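Local coordinates for alpha-rhamnosidase (Dictyoglomus thermophilum, PDB 6I60), which probably hydrolyses terminal non-reducing alpha-L-rhamnose residues in alpha-L-rhamnosides, releasing rhamnose from compounds such as natural flavonoids, at residues K25-Y30 with K123-P128; E64-Y69 with V117-S122; H479-W484 with E798-L803; W484-N489 with N819-G824. All coordinates share one frame; numbering follows the deposited sequence.

The four contacts form two pairs in separate parts of the chain. Contact 2 lies in the N-terminal immunoglobulin-like domain, where strand 68-74 begins and strand 112-120 ends; contact 1, its centre 8 Å away, joins the N-terminal segment 25-30 to a loop of that domain. Contact 2 is nested along the chain inside the loop that contact 1 closes, and its Trp119 packs against contact 1. Contacts 3 and 4, centres also 8 Å apart, follow in series within the six-hairpin glycosidase domain. They share Trp484 and helix 473-488, and their segments alternate along the chain, so this one helix binds two separate parts of the connection between helices 792-797 and 826-835. The centres of contacts 2 and 4 are 40 Å apart.

Contact 1 of 4, residues K25-Y30 with K123-P128; sequences KSSNIY and KDQESP
Two irregular segments pair in step, Ser26 beside Gln125 and Asn28 beside Ser127, the latter pair with CA atoms 5.1 Å apart. The main link is the Asn28 side chain. With CG anti to the backbone N (chi1 -167°), it reaches over to the other segment, and ND2 donates to Gln125 O at 3.1 Å in a nearly straight bond. The acceptor lies in the amide plane of Asn28, whereas the donor is tilted from the carbonyl plane of Gln125. The same amide runs past Ser127, whose CB sits 3.3 Å from Asn28 ND2.

Ser26 works in two directions. Its OG lies between the backbone N and the carbonyl carbon, where it accepts from Asn28 N at 2.7 Å, an ST turn, and donates to Glu126 O at 3.0 Å from above that carbonyl plane. The turn is thus tied to the opposite segment through one hydroxyl. In the immunoglobulin-like domain, 123-128 belongs to the connection between the neighbouring antiparallel strands 112-120 and 133-137, and the segment leading to strand 35-37 runs alongside it in the same direction.

Gln125 extends its chain alongside Ser27, with NE2 3.5 Å from Ser27 CB. Gln125 NE2 bonds to Asp121, and Ser27 OG to Glu61. At the far end, Pro128 CD rests 3.2 Å from Asn28 O, and Ser127 CA makes a CH...O contact with that same carbonyl. Tyr30 O receives Trp119 NE1 from strand 112-120.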
# COMPACT_ATOMS: atom_id res chain seq x y z
N LYS A 25 -31.39 -22.79 -16.68
CA LYS A 25 -31.98 -22.75 -18.02
C LYS A 25 -30.91 -23.04 -19.07
O LYS A 25 -31.20 -23.65 -20.10
CB LYS A 25 -32.62 -21.38 -18.27
CG LYS A 25 -33.40 -21.29 -19.58
CD LYS A 25 -33.67 -19.85 -19.97
CE LYS A 25 -34.89 -19.74 -20.87
NZ LYS A 25 -34.68 -20.42 -22.19
N SER A 26 -29.68 -22.61 -18.79
CA SER A 26 -28.62 -22.68 -19.78
C SER A 26 -27.47 -23.57 -19.31
O SER A 26 -27.62 -24.34 -18.35
CB SER A 26 -28.10 -21.28 -20.08
OG SER A 26 -27.16 -20.92 -19.08
N SER A 27 -26.33 -23.47 -19.99
CA SER A 27 -25.10 -24.09 -19.53
C SER A 27 -24.26 -23.14 -18.70
O SER A 27 -23.19 -23.52 -18.23
CB SER A 27 -24.28 -24.59 -20.73
OG SER A 27 -22.89 -24.50 -20.45
N ASN A 28 -24.73 -21.90 -18.50
CA ASN A 28 -24.05 -20.91 -17.66
C ASN A 28 -24.62 -21.03 -16.25
O ASN A 28 -25.46 -20.24 -15.81
CB ASN A 28 -24.22 -19.51 -18.24
CG ASN A 28 -23.31 -18.50 -17.60
OD1 ASN A 28 -22.58 -18.81 -16.65
ND2 ASN A 28 -23.33 -17.28 -18.11
N ILE A 29 -24.15 -22.05 -15.53
CA ILE A 29 -24.75 -22.42 -14.25
C ILE A 29 -24.22 -21.62 -13.07
O ILE A 29 -24.81 -21.68 -11.98
CB ILE A 29 -24.54 -23.93 -13.97
CG1 ILE A 29 -23.13 -24.18 -13.42
CG2 ILE A 29 -24.76 -24.74 -15.24
CD1 ILE A 29 -22.94 -25.56 -12.84
N TYR A 30 -23.13 -20.87 -13.25
CA TYR A 30 -22.49 -20.16 -12.15
C TYR A 30 -22.78 -18.67 -12.26
O TYR A 30 -22.49 -18.04 -13.29
CB TYR A 30 -20.98 -20.40 -12.15
CG TYR A 30 -20.60 -21.81 -11.76
CD1 TYR A 30 -21.01 -22.36 -10.55
CD2 TYR A 30 -19.83 -22.59 -12.61
CE1 TYR A 30 -20.65 -23.64 -10.19
CE2 TYR A 30 -19.47 -23.88 -12.26
CZ TYR A 30 -19.89 -24.40 -11.05
OH TYR A 30 -19.53 -25.68 -10.70
N LYS A 123 -21.54 -17.55 -25.43
CA LYS A 123 -22.63 -17.99 -26.29
C LYS A 123 -23.95 -17.36 -25.92
O LYS A 123 -25.01 -17.95 -26.17
CB LYS A 123 -22.79 -19.49 -26.20
CG LYS A 123 -21.60 -20.19 -26.59
CD LYS A 123 -21.99 -21.59 -26.82
CE LYS A 123 -20.82 -22.45 -26.52
NZ LYS A 123 -20.12 -22.61 -27.77
N ASP A 124 -23.92 -16.18 -25.30
CA ASP A 124 -25.12 -15.44 -24.91
C ASP A 124 -26.02 -16.24 -23.98
O ASP A 124 -27.22 -15.96 -23.89
CB ASP A 124 -25.90 -14.98 -26.14
CG ASP A 124 -26.71 -13.72 -25.88
OD1 ASP A 124 -26.30 -12.93 -25.01
OD2 ASP A 124 -27.76 -13.54 -26.53
N GLN A 125 -25.47 -17.23 -23.29
CA GLN A 125 -26.25 -18.02 -22.34
C GLN A 125 -26.37 -17.24 -21.03
O GLN A 125 -25.36 -16.82 -20.45
CB GLN A 125 -25.59 -19.38 -22.10
CG GLN A 125 -25.27 -20.12 -23.39
CD GLN A 125 -24.60 -21.46 -23.14
OE1 GLN A 125 -24.96 -22.47 -23.75
NE2 GLN A 125 -23.63 -21.48 -22.24
N GLU A 126 -27.61 -17.03 -20.59
CA GLU A 126 -27.87 -16.22 -19.41
C GLU A 126 -27.57 -17.01 -18.14
O GLU A 126 -27.88 -18.19 -18.03
CB GLU A 126 -29.32 -15.76 -19.41
CG GLU A 126 -29.68 -14.80 -18.29
CD GLU A 126 -31.18 -14.61 -18.15
OE1 GLU A 126 -31.60 -13.55 -17.63
OE2 GLU A 126 -31.93 -15.51 -18.56
N SER A 127 -26.95 -16.33 -17.17
CA SER A 127 -26.58 -16.89 -15.88
C SER A 127 -27.57 -16.47 -14.80
O SER A 127 -28.20 -15.42 -14.91
CB SER A 127 -25.17 -16.44 -15.48
OG SER A 127 -25.05 -16.29 -14.08
N PRO A 128 -27.72 -17.28 -13.75
CA PRO A 128 -28.59 -16.88 -12.64
C PRO A 128 -28.05 -15.64 -11.93
O PRO A 128 -26.90 -15.24 -12.10
CB PRO A 128 -28.58 -18.10 -11.71
CG PRO A 128 -28.15 -19.24 -12.58
CD PRO A 128 -27.21 -18.65 -13.59

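Contact 2 of 4, residues E64-Y69 with V117-S122; sequences EKQTAY and VRWWDS
Thr67 and Ala68 both face Trp120. Thr67 N donates to Trp120 O at 2.7 Å, almost in line with the carbonyl, and Trp120 N donates back to Ala68 O. Thr67 OG1 adds a bond of 2.7 Å to Asp121 O, one residue further on; chi1 of 59° turns the hydroxyl to that oxygen. Two residues set against one make a classic beta bulge, here at the start of the antiparallel pairing between strands 68-74 and 112-120 of the immunoglobulin-like domain.

Beyond the bulge, the Glu64 chain bends at chi2 so that OE1 takes Ser122 N at 2.8 Å on its syn lone pair, while Ser122 OG donates to Lys65 O in the carbonyl plane. Glu64 OE2 lies 3.6 Å from Asp121 OD2 with the carboxylate planes nearly parallel but offset, a closeness that could favour protonation of one.

The tryptophans meet the opposite segment edge-on: Ala68 O and Tyr69 CA lie at the Trp120 edge, and on the other sheet face Gln66 CB approaches Trp119 CE3 at 3.7 Å. Ala68 CB adds an apolar contact, 3.7 Å from Trp120 CE3. Further out, the Gln66 amide is fixed by Trp55, Ser95 and Glu97, and Trp120 makes a cation-pi contact with Lys92.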
# COMPACT_ATOMS: atom_id res chain seq x y z
N GLU A 64 -14.03 -19.22 -22.22
CA GLU A 64 -15.24 -18.46 -21.95
C GLU A 64 -14.88 -17.03 -21.59
O GLU A 64 -13.82 -16.76 -21.02
CB GLU A 64 -16.06 -19.10 -20.83
CG GLU A 64 -16.98 -20.21 -21.30
CD GLU A 64 -18.09 -19.70 -22.20
OE1 GLU A 64 -18.33 -18.48 -22.23
OE2 GLU A 64 -18.74 -20.53 -22.88
N LYS A 65 -15.77 -16.10 -21.95
CA LYS A 65 -15.55 -14.68 -21.72
C LYS A 65 -16.90 -13.99 -21.64
O LYS A 65 -17.83 -14.33 -22.38
CB LYS A 65 -14.68 -14.08 -22.84
CG LYS A 65 -15.17 -12.77 -23.41
CD LYS A 65 -14.12 -12.13 -24.31
CE LYS A 65 -14.76 -11.25 -25.38
NZ LYS A 65 -13.74 -10.57 -26.23
N GLN A 66 -17.01 -13.02 -20.73
CA GLN A 66 -18.27 -12.30 -20.55
C GLN A 66 -18.57 -11.43 -21.76
O GLN A 66 -17.71 -10.70 -22.24
CB GLN A 66 -18.21 -11.44 -19.29
CG GLN A 66 -19.38 -10.48 -19.13
CD GLN A 66 -19.22 -9.53 -17.96
OE1 GLN A 66 -19.20 -9.95 -16.81
NE2 GLN A 66 -19.11 -8.24 -18.26
N THR A 67 -19.81 -11.52 -22.24
CA THR A 67 -20.27 -10.68 -23.34
C THR A 67 -21.32 -9.66 -22.93
O THR A 67 -21.52 -8.68 -23.65
CB THR A 67 -20.85 -11.54 -24.47
OG1 THR A 67 -21.94 -12.32 -23.98
CG2 THR A 67 -19.78 -12.47 -25.02
N ALA A 68 -22.00 -9.86 -21.80
CA ALA A 68 -23.01 -8.92 -21.33
C ALA A 68 -23.19 -9.09 -19.83
O ALA A 68 -22.95 -10.17 -19.28
CB ALA A 68 -24.34 -9.12 -22.06
N TYR A 69 -23.62 -8.01 -19.18
CA TYR A 69 -23.90 -8.03 -17.75
C TYR A 69 -25.14 -7.20 -17.46
O TYR A 69 -25.58 -6.39 -18.29
CB TYR A 69 -22.71 -7.52 -16.92
CG TYR A 69 -22.48 -6.02 -17.03
CD1 TYR A 69 -23.11 -5.14 -16.16
CD2 TYR A 69 -21.65 -5.50 -18.01
CE1 TYR A 69 -22.90 -3.77 -16.26
CE2 TYR A 69 -21.43 -4.14 -18.11
CZ TYR A 69 -22.07 -3.28 -17.24
OH TYR A 69 -21.86 -1.93 -17.35
N VAL A 117 -26.13 -9.32 -9.68
CA VAL A 117 -25.65 -9.14 -11.05
C VAL A 117 -25.72 -10.48 -11.78
O VAL A 117 -25.49 -11.54 -11.19
CB VAL A 117 -24.22 -8.54 -11.07
CG1 VAL A 117 -23.21 -9.52 -10.53
CG2 VAL A 117 -23.85 -8.09 -12.47
N ARG A 118 -26.07 -10.42 -13.06
CA ARG A 118 -26.00 -11.54 -13.98
C ARG A 118 -24.98 -11.25 -15.06
O ARG A 118 -24.61 -10.10 -15.30
CB ARG A 118 -27.36 -11.83 -14.62
CG ARG A 118 -28.47 -12.16 -13.65
CD ARG A 118 -29.75 -12.56 -14.38
NE ARG A 118 -30.12 -11.59 -15.41
CZ ARG A 118 -31.38 -11.29 -15.73
NH1 ARG A 118 -32.39 -11.88 -15.11
NH2 ARG A 118 -31.62 -10.40 -16.69
N TRP A 119 -24.52 -12.31 -15.73
CA TRP A 119 -23.56 -12.17 -16.81
C TRP A 119 -23.91 -13.14 -17.92
O TRP A 119 -24.46 -14.21 -17.69
CB TRP A 119 -22.12 -12.40 -16.32
CG TRP A 119 -21.78 -13.84 -16.08
CD1 TRP A 119 -22.29 -14.65 -15.10
CD2 TRP A 119 -20.85 -14.64 -16.82
NE1 TRP A 119 -21.73 -15.90 -15.19
CE2 TRP A 119 -20.85 -15.92 -16.24
CE3 TRP A 119 -20.02 -14.39 -17.92
CZ2 TRP A 119 -20.05 -16.96 -16.72
CZ3 TRP A 119 -19.23 -15.42 -18.40
CH2 TRP A 119 -19.25 -16.69 -17.79
N TRP A 120 -23.59 -12.73 -19.15
CA TRP A 120 -23.80 -13.56 -20.33
C TRP A 120 -22.44 -14.05 -20.82
O TRP A 120 -21.51 -13.26 -20.99
CB TRP A 120 -24.52 -12.77 -21.43
CG TRP A 120 -26.00 -12.63 -21.21
CD1 TRP A 120 -26.98 -13.33 -21.84
CD2 TRP A 120 -26.65 -11.74 -20.30
NE1 TRP A 120 -28.22 -12.93 -21.38
CE2 TRP A 120 -28.04 -11.96 -20.43
CE3 TRP A 120 -26.20 -10.78 -19.38
CZ2 TRP A 120 -28.98 -11.25 -19.68
CZ3 TRP A 120 -27.14 -10.08 -18.64
CH2 TRP A 120 -28.51 -10.32 -18.79
N ASP A 121 -22.34 -15.35 -21.05
CA ASP A 121 -21.07 -15.96 -21.44
C ASP A 121 -20.83 -15.75 -22.93
O ASP A 121 -21.49 -14.94 -23.59
CB ASP A 121 -21.06 -17.43 -21.05
CG ASP A 121 -22.08 -18.25 -21.81
OD1 ASP A 121 -22.95 -17.65 -22.47
OD2 ASP A 121 -22.01 -19.49 -21.75
N SER A 122 -19.87 -16.49 -23.49
CA SER A 122 -19.49 -16.30 -24.88
C SER A 122 -20.58 -16.73 -25.86
O SER A 122 -20.54 -16.31 -27.02
CB SER A 122 -18.20 -17.06 -25.18
OG SER A 122 -17.06 -16.31 -24.79

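Contact 3 of 4, residues H479-W484 with E798-L803; sequences HHNIIW and EGATTL
Asn481 projects from its helix into the bend made by Ala800, Thr801 and Thr802. Its CG stands anti to the carbonyl carbon (chi1 -77°), which carries the amide out from the helix and in among three successive backbone carbonyls. ND2 bonds to Thr802 O at 3.0 Å and, in the model, sits very close to Ala800 O; the 2.5 Å from Asn481 ND2 to Ala800 O is too short to be taken literally at this resolution. ND2 stands above the Thr802 carbonyl plane, and Thr802 O is tilted from the plane of the amide.

The other end of the amide is held from its own helix. His480, with CG anti to its backbone N (chi1 158°), turns its ring so that ND1 donates to Asn481 OD1 at 3.1 Å, with OD1 close to the His480 ring plane. That bond fixes the rotation of the amide and leaves NH2 facing the loop.

Helix 473-488 belongs to the six-hairpin glycosidase domain, the (alpha/alpha)6 barrel of the family. The loop opposite leaves helix 792-797 through a Schellman motif with Gly799 as the C-prime residue, then passes Asn481.

Apolar packing flanks the amide. Leu803 directs both methyl branches at Ile482, its CD1 and CD2 each 3.7 Å from Ile482 CG1, and CD1 also lies 3.8 Å from Asn481 CB. On another side, Thr802 CG2 touches Trp484 CB at 4.0 Å. The threonine hydroxyls bond beyond this contact, Thr801 OG1 with Asn371 N and Thr802 OG1 with His818 O.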
# COMPACT_ATOMS: atom_id res chain seq x y z
N HIS A 479 12.91 -12.22 -1.65
CA HIS A 479 11.47 -12.06 -1.77
C HIS A 479 10.80 -11.98 -0.41
O HIS A 479 9.83 -11.24 -0.22
CB HIS A 479 10.89 -13.21 -2.60
CG HIS A 479 9.39 -13.27 -2.60
ND1 HIS A 479 8.60 -12.21 -2.97
CD2 HIS A 479 8.55 -14.28 -2.27
CE1 HIS A 479 7.33 -12.55 -2.86
NE2 HIS A 479 7.27 -13.80 -2.44
N HIS A 480 11.31 -12.75 0.57
CA HIS A 480 10.74 -12.71 1.91
C HIS A 480 11.02 -11.37 2.59
O HIS A 480 10.18 -10.86 3.34
CB HIS A 480 11.30 -13.87 2.74
CG HIS A 480 11.23 -13.65 4.23
ND1 HIS A 480 12.22 -13.00 4.93
CD2 HIS A 480 10.29 -14.00 5.14
CE1 HIS A 480 11.89 -12.96 6.21
NE2 HIS A 480 10.73 -13.56 6.36
N ASN A 481 12.19 -10.78 2.32
CA ASN A 481 12.55 -9.52 2.96
C ASN A 481 11.73 -8.36 2.40
O ASN A 481 11.42 -7.41 3.14
CB ASN A 481 14.05 -9.25 2.78
CG ASN A 481 14.91 -10.07 3.72
OD1 ASN A 481 14.59 -11.22 4.04
ND2 ASN A 481 16.01 -9.48 4.17
N ILE A 482 11.38 -8.41 1.12
CA ILE A 482 10.61 -7.33 0.51
C ILE A 482 9.17 -7.35 1.00
O ILE A 482 8.55 -6.30 1.20
CB ILE A 482 10.71 -7.41 -1.02
CG1 ILE A 482 12.12 -7.03 -1.49
CG2 ILE A 482 9.68 -6.51 -1.69
CD1 ILE A 482 12.37 -7.26 -2.96
N ILE A 483 8.62 -8.55 1.22
CA ILE A 483 7.23 -8.66 1.68
C ILE A 483 7.07 -8.01 3.05
O ILE A 483 6.11 -7.26 3.30
CB ILE A 483 6.79 -10.14 1.70
CG1 ILE A 483 6.50 -10.62 0.28
CG2 ILE A 483 5.57 -10.33 2.60
CD1 ILE A 483 5.73 -11.92 0.22
N TRP A 484 8.00 -8.29 3.97
CA TRP A 484 7.95 -7.66 5.29
C TRP A 484 8.28 -6.18 5.22
O TRP A 484 7.73 -5.39 5.99
CB TRP A 484 8.91 -8.37 6.24
CG TRP A 484 8.38 -9.65 6.79
CD1 TRP A 484 8.45 -10.88 6.21
CD2 TRP A 484 7.69 -9.83 8.03
NE1 TRP A 484 7.84 -11.82 7.01
CE2 TRP A 484 7.37 -11.20 8.14
CE3 TRP A 484 7.31 -8.97 9.07
CZ2 TRP A 484 6.69 -11.73 9.24
CZ3 TRP A 484 6.64 -9.50 10.16
CH2 TRP A 484 6.34 -10.86 10.23
N GLU A 798 24.40 -10.22 5.73
CA GLU A 798 24.73 -9.39 6.88
C GLU A 798 23.58 -9.30 7.88
O GLU A 798 23.60 -8.42 8.75
CB GLU A 798 25.14 -7.99 6.42
CG GLU A 798 26.53 -7.92 5.81
CD GLU A 798 27.63 -8.12 6.84
OE1 GLU A 798 27.37 -7.94 8.05
OE2 GLU A 798 28.77 -8.45 6.44
N GLY A 799 22.58 -10.17 7.78
CA GLY A 799 21.55 -10.27 8.79
C GLY A 799 20.32 -9.42 8.58
O GLY A 799 19.64 -9.11 9.56
N ALA A 800 20.01 -9.05 7.35
CA ALA A 800 18.86 -8.21 7.07
C ALA A 800 17.62 -9.08 6.90
O ALA A 800 17.61 -10.00 6.07
CB ALA A 800 19.09 -7.36 5.82
N THR A 801 16.58 -8.80 7.68
CA THR A 801 15.28 -9.42 7.49
C THR A 801 14.35 -8.56 6.64
O THR A 801 13.26 -9.01 6.29
CB THR A 801 14.62 -9.73 8.83
OG1 THR A 801 14.88 -8.66 9.76
CG2 THR A 801 15.15 -11.04 9.41
N THR A 802 14.76 -7.34 6.33
CA THR A 802 14.05 -6.48 5.39
C THR A 802 15.09 -5.94 4.41
O THR A 802 16.17 -6.51 4.23
CB THR A 802 13.27 -5.38 6.12
OG1 THR A 802 14.09 -4.80 7.14
CG2 THR A 802 12.01 -5.94 6.75
N LEU A 803 14.78 -4.82 3.78
CA LEU A 803 15.69 -4.20 2.83
C LEU A 803 16.28 -2.93 3.43
O LEU A 803 15.62 -2.21 4.19
CB LEU A 803 14.97 -3.88 1.51
CG LEU A 803 15.34 -4.80 0.34
CD1 LEU A 803 15.01 -6.25 0.67
CD2 LEU A 803 14.64 -4.36 -0.93

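Contact 4 of 4, residues W484-N489 with N819-G824; sequences WGQLSN and NHIMFG
Asn819 and Ile821 pack on the last turn of helix 473-488 in a buried helix-to-loop contact of the (alpha/alpha)6 glycosidase domain. The loop leads into helix 826-835, and its backbone is tied to the preceding part of the same connection by His820 N bonding to Leu803 O.

Two polar links cross between helix end and loop. Asn489 ND2 donates to Asn819 O at 3.2 Å and 165°, with the acceptor in the Asn489 amide plane but the donor above the plane of the Asn819 carbonyl. The same nitrogen bonds weakly to Gly485 O, and Asn489 OD1 is held by Thr495 OG1, so both ends of the amide are engaged. Asn819, its CG anti to the backbone N (chi1 -160°), stretches along the helix; ND2 makes a weak bond to Ser488 OG, and OD1 lies 3.5 Å from Gly485 CA.

Ser488 OG is itself directed back to Trp484 O at 3.0 Å, where it and Ser488 N approach from opposite faces of the carbonyl plane. This second-shell bond orients the hydroxyl that receives Asn819.

Ile821 packs against Gln486 and runs antiparallel to the Asn489 side chain, with its CB 3.8 Å from Asn489 ND2. Its CD1 reaches the helix backbone, 3.7 Å from Gln486 N.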
# COMPACT_ATOMS: atom_id res chain seq x y z
N TRP A 484 8.00 -8.29 3.97
CA TRP A 484 7.95 -7.66 5.29
C TRP A 484 8.28 -6.18 5.22
O TRP A 484 7.73 -5.39 5.99
CB TRP A 484 8.91 -8.37 6.24
CG TRP A 484 8.38 -9.65 6.79
CD1 TRP A 484 8.45 -10.88 6.21
CD2 TRP A 484 7.69 -9.83 8.03
NE1 TRP A 484 7.84 -11.82 7.01
CE2 TRP A 484 7.37 -11.20 8.14
CE3 TRP A 484 7.31 -8.97 9.07
CZ2 TRP A 484 6.69 -11.73 9.24
CZ3 TRP A 484 6.64 -9.50 10.16
CH2 TRP A 484 6.34 -10.86 10.23
N GLY A 485 9.16 -5.78 4.30
CA GLY A 485 9.52 -4.38 4.19
C GLY A 485 8.39 -3.53 3.64
O GLY A 485 8.17 -2.40 4.10
N GLN A 486 7.65 -4.05 2.66
CA GLN A 486 6.53 -3.30 2.10
C GLN A 486 5.43 -3.13 3.13
O GLN A 486 4.91 -2.02 3.33
CB GLN A 486 6.00 -4.01 0.85
CG GLN A 486 4.83 -3.31 0.19
CD GLN A 486 5.19 -1.93 -0.32
OE1 GLN A 486 5.72 -1.78 -1.42
NE2 GLN A 486 4.90 -0.90 0.47
N LEU A 487 5.05 -4.22 3.81
CA LEU A 487 4.04 -4.13 4.86
C LEU A 487 4.49 -3.22 5.98
O LEU A 487 3.68 -2.48 6.56
CB LEU A 487 3.72 -5.53 5.39
CG LEU A 487 3.06 -6.49 4.40
CD1 LEU A 487 2.52 -7.72 5.11
CD2 LEU A 487 1.95 -5.77 3.65
N SER A 488 5.79 -3.25 6.31
CA SER A 488 6.33 -2.34 7.32
C SER A 488 6.16 -0.88 6.93
O SER A 488 6.16 -0.01 7.81
CB SER A 488 7.80 -2.64 7.55
OG SER A 488 7.96 -3.74 8.43
N ASN A 489 6.02 -0.59 5.64
CA ASN A 489 5.90 0.78 5.14
C ASN A 489 4.52 1.07 4.58
O ASN A 489 4.38 1.83 3.61
CB ASN A 489 6.98 1.05 4.10
CG ASN A 489 8.32 1.35 4.72
OD1 ASN A 489 8.46 2.31 5.48
ND2 ASN A 489 9.32 0.53 4.41
N ASN A 819 15.11 -0.67 7.04
CA ASN A 819 13.78 -1.13 6.65
C ASN A 819 13.20 -0.17 5.61
O ASN A 819 12.16 0.46 5.80
CB ASN A 819 12.87 -1.26 7.86
CG ASN A 819 11.67 -2.16 7.60
OD1 ASN A 819 11.41 -2.55 6.46
ND2 ASN A 819 10.94 -2.50 8.65
N HIS A 820 13.88 -0.05 4.47
CA HIS A 820 13.42 0.77 3.37
C HIS A 820 12.79 -0.10 2.28
O HIS A 820 13.04 -1.30 2.19
CB HIS A 820 14.56 1.60 2.78
CG HIS A 820 14.69 2.96 3.39
ND1 HIS A 820 14.76 3.16 4.75
CD2 HIS A 820 14.74 4.19 2.83
CE1 HIS A 820 14.86 4.46 5.00
NE2 HIS A 820 14.85 5.10 3.85
N ILE A 821 11.97 0.54 1.45
CA ILE A 821 11.21 -0.16 0.42
C ILE A 821 11.54 0.33 -0.98
O ILE A 821 11.08 -0.29 -1.96
CB ILE A 821 9.69 -0.05 0.68
CG1 ILE A 821 8.90 -1.08 -0.13
CG2 ILE A 821 9.20 1.37 0.41
CD1 ILE A 821 9.53 -2.46 -0.15
N MET A 822 12.33 1.39 -1.13
CA MET A 822 12.59 1.94 -2.46
C MET A 822 13.32 0.95 -3.35
O MET A 822 13.06 0.87 -4.56
CB MET A 822 13.38 3.25 -2.34
CG MET A 822 14.44 3.23 -1.26
SD MET A 822 15.17 4.86 -1.00
CE MET A 822 16.80 4.43 -0.42
N PHE A 823 14.23 0.17 -2.78
CA PHE A 823 14.98 -0.82 -3.55
C PHE A 823 14.22 -2.13 -3.75
O PHE A 823 14.78 -3.06 -4.32
CB PHE A 823 16.32 -1.11 -2.87
CG PHE A 823 17.40 -0.11 -3.20
CD1 PHE A 823 17.83 0.08 -4.50
CD2 PHE A 823 17.98 0.65 -2.19
CE1 PHE A 823 18.81 1.00 -4.80
CE2 PHE A 823 18.97 1.57 -2.49
CZ PHE A 823 19.39 1.75 -3.79
N GLY A 824 12.96 -2.21 -3.31
CA GLY A 824 12.18 -3.43 -3.39
C GLY A 824 11.55 -3.73 -4.73
O GLY A 824 10.79 -4.69 -4.85